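Long-range contact in Non-structural protein 3 (Rice hoja blanca virus, PDB 3AJF), which suppresses RNA-mediated gene silencing of the host, presumably by binding double-stranded RNA, and works as a homodimer: residues A[22-34]-A[54-66]. Numbering follows the deposited sequence.
With SO4 (sulfate ion), chain E.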
loop_
_atom_site.group_PDB
_atom_site.type_symbol
_atom_site.label_atom_id
_atom_site.label_comp_id
_atom_site.label_asym_id
_atom_site.label_seq_id
_atom_site.Cartn_x
_atom_site.Cartn_y
_atom_site.Cartn_z
ATOM N N LEU A 22 6.575 11.886 -11.048
ATOM C CA LEU A 22 5.395 12.518 -10.453
ATOM C C LEU A 22 5.213 12.084 -8.984
ATOM O O LEU A 22 4.923 12.928 -8.121
ATOM C CB LEU A 22 4.146 12.172 -11.267
ATOM C CG LEU A 22 2.812 12.699 -10.727
ATOM C CD1 LEU A 22 2.782 14.262 -10.737
ATOM C CD2 LEU A 22 1.648 12.072 -11.483
ATOM N N PHE A 23 5.408 10.783 -8.731
ATOM C CA PHE A 23 5.307 10.160 -7.385
ATOM C C PHE A 23 6.334 10.870 -6.499
ATOM O O PHE A 23 5.968 11.408 -5.442
ATOM C CB PHE A 23 5.579 8.648 -7.519
ATOM C CG PHE A 23 5.489 7.829 -6.236
ATOM C CD1 PHE A 23 4.977 8.341 -5.033
ATOM C CD2 PHE A 23 5.879 6.486 -6.275
ATOM C CE1 PHE A 23 4.913 7.546 -3.892
ATOM C CE2 PHE A 23 5.789 5.667 -5.128
ATOM C CZ PHE A 23 5.306 6.208 -3.932
ATOM N N PHE A 24 7.588 10.934 -6.952
ATOM C CA PHE A 24 8.618 11.578 -6.151
ATOM C C PHE A 24 8.266 13.059 -5.833
ATOM O O PHE A 24 8.417 13.533 -4.693
ATOM C CB PHE A 24 9.997 11.522 -6.828
ATOM C CG PHE A 24 11.028 12.317 -6.076
ATOM C CD1 PHE A 24 11.449 11.888 -4.821
ATOM C CD2 PHE A 24 11.477 13.555 -6.558
ATOM C CE1 PHE A 24 12.363 12.647 -4.053
ATOM C CE2 PHE A 24 12.404 14.330 -5.820
ATOM C CZ PHE A 24 12.844 13.859 -4.559
ATOM N N ASP A 25 7.777 13.782 -6.837
ATOM C CA ASP A 25 7.455 15.205 -6.678
ATOM C C ASP A 25 6.379 15.413 -5.606
ATOM O O ASP A 25 6.469 16.341 -4.781
ATOM C CB ASP A 25 6.966 15.783 -7.994
ATOM C CG ASP A 25 8.085 16.077 -8.950
ATOM O OD1 ASP A 25 9.265 15.987 -8.535
ATOM O OD2 ASP A 25 7.800 16.421 -10.122
ATOM N N ILE A 26 5.365 14.552 -5.641
ATOM C CA ILE A 26 4.233 14.641 -4.722
ATOM C C ILE A 26 4.696 14.257 -3.329
ATOM O O ILE A 26 4.404 14.960 -2.370
ATOM C CB ILE A 26 3.059 13.757 -5.242
ATOM C CG1 ILE A 26 2.414 14.462 -6.445
ATOM C CG2 ILE A 26 2.041 13.466 -4.147
ATOM C CD1 ILE A 26 1.349 13.659 -7.218
ATOM N N LEU A 27 5.449 13.151 -3.223
ATOM C CA LEU A 27 5.981 12.686 -1.939
ATOM C C LEU A 27 6.886 13.756 -1.311
ATOM O O LEU A 27 6.777 14.072 -0.111
ATOM C CB LEU A 27 6.738 11.363 -2.126
ATOM C CG LEU A 27 7.513 10.786 -0.951
ATOM C CD1 LEU A 27 6.585 10.589 0.239
ATOM C CD2 LEU A 27 8.102 9.485 -1.374
ATOM N N ASN A 28 7.757 14.315 -2.135
ATOM C CA ASN A 28 8.745 15.282 -1.673
ATOM C C ASN A 28 8.098 16.624 -1.320
ATOM O O ASN A 28 8.570 17.339 -0.429
ATOM C CB ASN A 28 9.878 15.456 -2.718
ATOM C CG ASN A 28 10.916 16.501 -2.301
ATOM O OD1 ASN A 28 10.902 17.627 -2.804
ATOM N ND2 ASN A 28 11.825 16.129 -1.395
ATOM N N GLU A 29 7.006 16.970 -2.008
ATOM C CA GLU A 29 6.278 18.190 -1.652
ATOM C C GLU A 29 5.666 18.026 -0.250
ATOM O O GLU A 29 5.795 18.933 0.582
ATOM C CB GLU A 29 5.188 18.469 -2.680
ATOM C CG GLU A 29 4.495 19.838 -2.576
ATOM C CD GLU A 29 3.694 20.167 -3.867
ATOM O OE1 GLU A 29 4.065 19.633 -4.956
ATOM O OE2 GLU A 29 2.705 20.955 -3.799
ATOM N N ARG A 30 5.016 16.881 -0.002
ATOM C CA ARG A 30 4.398 16.607 1.317
ATOM C C ARG A 30 5.493 16.465 2.387
ATOM O O ARG A 30 5.337 16.953 3.498
ATOM C CB ARG A 30 3.473 15.368 1.285
ATOM C CG ARG A 30 2.508 15.216 2.530
ATOM C CD ARG A 30 1.164 15.942 2.372
ATOM N NE ARG A 30 0.304 15.891 3.577
ATOM C CZ ARG A 30 0.350 14.910 4.451
ATOM N NH1 ARG A 30 1.194 13.922 4.232
ATOM N NH2 ARG A 30 -0.435 14.897 5.520
ATOM N N HIS A 31 6.623 15.857 2.022
ATOM C CA HIS A 31 7.701 15.603 2.987
ATOM C C HIS A 31 9.031 16.060 2.400
ATOM O O HIS A 31 9.747 15.256 1.783
ATOM C CB HIS A 31 7.785 14.099 3.368
ATOM C CG HIS A 31 6.554 13.555 4.016
ATOM N ND1 HIS A 31 6.292 13.707 5.359
ATOM C CD2 HIS A 31 5.521 12.844 3.512
ATOM C CE1 HIS A 31 5.131 13.144 5.648
ATOM N NE2 HIS A 31 4.652 12.595 4.547
ATOM N N PRO A 32 9.362 17.355 2.558
ATOM C CA PRO A 32 10.595 17.888 1.965
ATOM C C PRO A 32 11.894 17.164 2.363
ATOM O O PRO A 32 12.860 17.194 1.599
ATOM C CB PRO A 32 10.593 19.382 2.412
ATOM C CG PRO A 32 9.103 19.658 2.646
ATOM C CD PRO A 32 8.553 18.406 3.214
ATOM N N SER A 33 11.927 16.506 3.517
ATOM C CA SER A 33 13.139 15.796 3.929
ATOM C C SER A 33 13.241 14.400 3.291
ATOM O O SER A 33 14.272 13.713 3.416
ATOM C CB SER A 33 13.291 15.763 5.462
ATOM O OG SER A 33 12.246 15.027 6.088
ATOM N N PHE A 34 12.178 13.992 2.597
ATOM C CA PHE A 34 12.202 12.776 1.800
ATOM C C PHE A 34 12.850 13.092 0.434
ATOM O O PHE A 34 12.178 13.380 -0.562
ATOM C CB PHE A 34 10.785 12.188 1.674
ATOM C CG PHE A 34 10.764 10.697 1.511
ATOM C CD1 PHE A 34 10.138 9.884 2.464
ATOM C CD2 PHE A 34 11.395 10.098 0.428
ATOM C CE1 PHE A 34 10.126 8.498 2.317
ATOM C CE2 PHE A 34 11.396 8.714 0.271
ATOM C CZ PHE A 34 10.750 7.914 1.221
ATOM N N VAL A 54 5.323 6.259 4.803
ATOM C CA VAL A 54 5.148 7.563 4.171
ATOM C C VAL A 54 5.133 7.470 2.608
ATOM O O VAL A 54 4.259 8.052 1.939
ATOM C CB VAL A 54 6.247 8.497 4.683
ATOM C CG1 VAL A 54 6.341 9.733 3.849
ATOM C CG2 VAL A 54 5.997 8.864 6.168
ATOM N N PHE A 55 6.086 6.732 2.044
ATOM C CA PHE A 55 6.161 6.416 0.598
ATOM C C PHE A 55 4.852 5.803 0.097
ATOM O O PHE A 55 4.259 6.288 -0.875
ATOM C CB PHE A 55 7.327 5.444 0.437
ATOM C CG PHE A 55 7.567 4.889 -0.954
ATOM C CD1 PHE A 55 8.386 5.560 -1.865
ATOM C CD2 PHE A 55 7.109 3.586 -1.292
ATOM C CE1 PHE A 55 8.686 4.991 -3.148
ATOM C CE2 PHE A 55 7.400 3.014 -2.562
ATOM C CZ PHE A 55 8.184 3.704 -3.476
ATOM N N LEU A 56 4.374 4.756 0.777
ATOM C CA LEU A 56 3.110 4.111 0.369
ATOM C C LEU A 56 1.884 5.017 0.524
ATOM O O LEU A 56 0.969 4.995 -0.319
ATOM C CB LEU A 56 2.878 2.797 1.127
ATOM C CG LEU A 56 3.920 1.681 0.908
ATOM C CD1 LEU A 56 3.682 0.625 1.968
ATOM C CD2 LEU A 56 3.816 1.075 -0.436
ATOM N N LYS A 57 1.846 5.792 1.609
ATOM C CA LYS A 57 0.719 6.682 1.851
ATOM C C LYS A 57 0.580 7.774 0.786
ATOM O O LYS A 57 -0.548 8.158 0.435
ATOM C CB LYS A 57 0.815 7.307 3.238
ATOM C CG LYS A 57 0.379 6.376 4.320
ATOM C CD LYS A 57 1.086 6.709 5.620
ATOM C CE LYS A 57 0.333 7.644 6.507
ATOM N NZ LYS A 57 1.337 8.134 7.538
ATOM N N SER A 58 1.700 8.262 0.260
ATOM C CA SER A 58 1.648 9.215 -0.875
ATOM C C SER A 58 1.072 8.568 -2.141
ATOM O O SER A 58 0.244 9.183 -2.845
ATOM C CB SER A 58 3.013 9.844 -1.181
ATOM O OG SER A 58 3.245 11.018 -0.421
ATOM N N ALA A 59 1.517 7.349 -2.444
ATOM C CA ALA A 59 0.994 6.607 -3.604
ATOM C C ALA A 59 -0.503 6.286 -3.452
ATOM O O ALA A 59 -1.255 6.402 -4.398
ATOM C CB ALA A 59 1.834 5.337 -3.845
ATOM N N ILE A 60 -0.928 5.881 -2.253
ATOM C CA ILE A 60 -2.341 5.606 -1.942
ATOM C C ILE A 60 -3.184 6.901 -2.037
ATOM O O ILE A 60 -4.286 6.896 -2.590
ATOM C CB ILE A 60 -2.506 4.922 -0.570
ATOM C CG1 ILE A 60 -1.885 3.485 -0.643
ATOM C CG2 ILE A 60 -4.018 4.863 -0.150
ATOM C CD1 ILE A 60 -1.736 2.749 0.743
ATOM N N TRP A 61 -2.647 8.003 -1.527
ATOM C CA TRP A 61 -3.304 9.306 -1.724
ATOM C C TRP A 61 -3.546 9.634 -3.210
ATOM O O TRP A 61 -4.652 10.042 -3.590
ATOM C CB TRP A 61 -2.580 10.456 -0.993
ATOM C CG TRP A 61 -3.231 11.757 -1.339
ATOM C CD1 TRP A 61 -4.271 12.372 -0.674
ATOM C CD2 TRP A 61 -2.915 12.580 -2.449
ATOM N NE1 TRP A 61 -4.601 13.559 -1.313
ATOM C CE2 TRP A 61 -3.795 13.696 -2.417
ATOM C CE3 TRP A 61 -1.953 12.504 -3.468
ATOM C CZ2 TRP A 61 -3.750 14.717 -3.375
ATOM C CZ3 TRP A 61 -1.904 13.537 -4.428
ATOM C CH2 TRP A 61 -2.813 14.621 -4.377
HETATM N N MSE A 62 -2.528 9.446 -4.044
HETATM C CA MSE A 62 -2.630 9.697 -5.486
HETATM C C MSE A 62 -3.726 8.850 -6.144
HETATM O O MSE A 62 -4.357 9.292 -7.120
HETATM C CB MSE A 62 -1.305 9.415 -6.187
HETATM C CG MSE A 62 -0.156 10.347 -5.841
HETATM SE SE MSE A 62 1.630 9.709 -6.385
HETATM C CE MSE A 62 1.574 9.744 -8.386
ATOM N N LEU A 63 -3.913 7.614 -5.663
ATOM C CA LEU A 63 -4.936 6.723 -6.222
ATOM C C LEU A 63 -6.338 7.007 -5.674
ATOM O O LEU A 63 -7.343 6.769 -6.357
ATOM C CB LEU A 63 -4.577 5.258 -5.944
ATOM C CG LEU A 63 -3.359 4.733 -6.705
ATOM C CD1 LEU A 63 -2.764 3.444 -6.066
ATOM C CD2 LEU A 63 -3.775 4.514 -8.165
ATOM N N SER A 64 -6.409 7.462 -4.435
ATOM C CA SER A 64 -7.689 7.573 -3.756
ATOM C C SER A 64 -8.267 8.983 -3.842
ATOM O O SER A 64 -9.482 9.155 -3.714
ATOM C CB SER A 64 -7.551 7.138 -2.295
ATOM O OG SER A 64 -6.683 7.998 -1.558
ATOM N N HIS A 65 -7.404 9.987 -4.024
ATOM C CA HIS A 65 -7.860 11.395 -3.915
ATOM C C HIS A 65 -7.579 12.232 -5.156
ATOM O O HIS A 65 -8.334 13.154 -5.452
ATOM C CB HIS A 65 -7.254 12.097 -2.700
ATOM C CG HIS A 65 -7.774 11.599 -1.392
ATOM N ND1 HIS A 65 -8.784 12.228 -0.699
ATOM C CD2 HIS A 65 -7.423 10.527 -0.651
ATOM C CE1 HIS A 65 -9.046 11.555 0.409
ATOM N NE2 HIS A 65 -8.223 10.524 0.465
ATOM N N LYS A 66 -6.486 11.944 -5.847
ATOM C CA LYS A 66 -6.015 12.804 -6.945
ATOM C C LYS A 66 -6.878 12.602 -8.178
ATOM O O LYS A 66 -6.775 11.593 -8.871
ATOM C CB LYS A 66 -4.534 12.550 -7.278
ATOM C CG LYS A 66 -3.921 13.557 -8.244
ATOM C CD LYS A 66 -2.426 13.298 -8.478
ATOM C CE LYS A 66 -1.932 13.965 -9.771
ATOM N NZ LYS A 66 -1.993 15.441 -9.643
HETATM S S SO4 E . 1.393 11.414 5.517
HETATM O O1 SO4 E . 2.393 10.544 6.127
HETATM O O2 SO4 E . 1.600 11.560 4.080
HETATM O O3 SO4 E . 1.464 12.692 6.203
HETATM O O4 SO4 E . 0.056 10.868 5.700
#
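The ring of Phe-23 is a knob in a hole formed by Phe-55, Ser-58, Ala-59 and selenomethionine Met-62. With CG trans to the backbone N (chi1 -179°), its far end reaches helix 54-64: CZ stands over the centre of one face of the Phe-55 ring, the planes inclined at 41°. CZ also lies 3.6 Å from Ala-59 CB, while the backbone O of Phe-55 meets the edge of the Phe-23 ring, near its plane. Met-62 adds a Met-aromatic contact, its SE lying oblique to the Phe-23 ring, 3.9 Å from CD1.

Most of the packing around this knob is apolar. Ile-26 sends CD1 to Met-62 CG (3.9 Å) and to the aliphatic part of Lys-66, and CG2 to Trp-61. Leu-27 divides its methyls: CD1 touches Val-54 CG1 at 3.7 Å and also lies against Ser-58 OG, CD2 the Phe-55 ring. Val-54 CG1 also makes a CH-pi contact over the His-31 face, 3.6 Å from the ring centroid.

No hydrogen bond joins the segments directly, but a sulfate, probably from the crystallisation liquor, links them. Lys-57 NZ donates to O1 (3.0 Å) and His-31 NE2 weakly to O2 (3.3 Å); the Arg-30 guanidinium turns its edge to the sulfate, NH2 bonding weakly to O3, though NH1 is modelled too close to the ion for its placement to be trusted. Such a basic cluster would be consistent with phosphate binding in the helical domain of a protein thought to act by binding double-stranded RNA.

The short helical segments cross at 112°, their axes 9.5 Å apart. Helix 36-44 flanks the contact through Phe-39, edge-to-face with Phe-23, and helix 74-85 packs Leu-77 and Val-81 on Ala-59; Ile-60 meets Ile-60 of the second subunit.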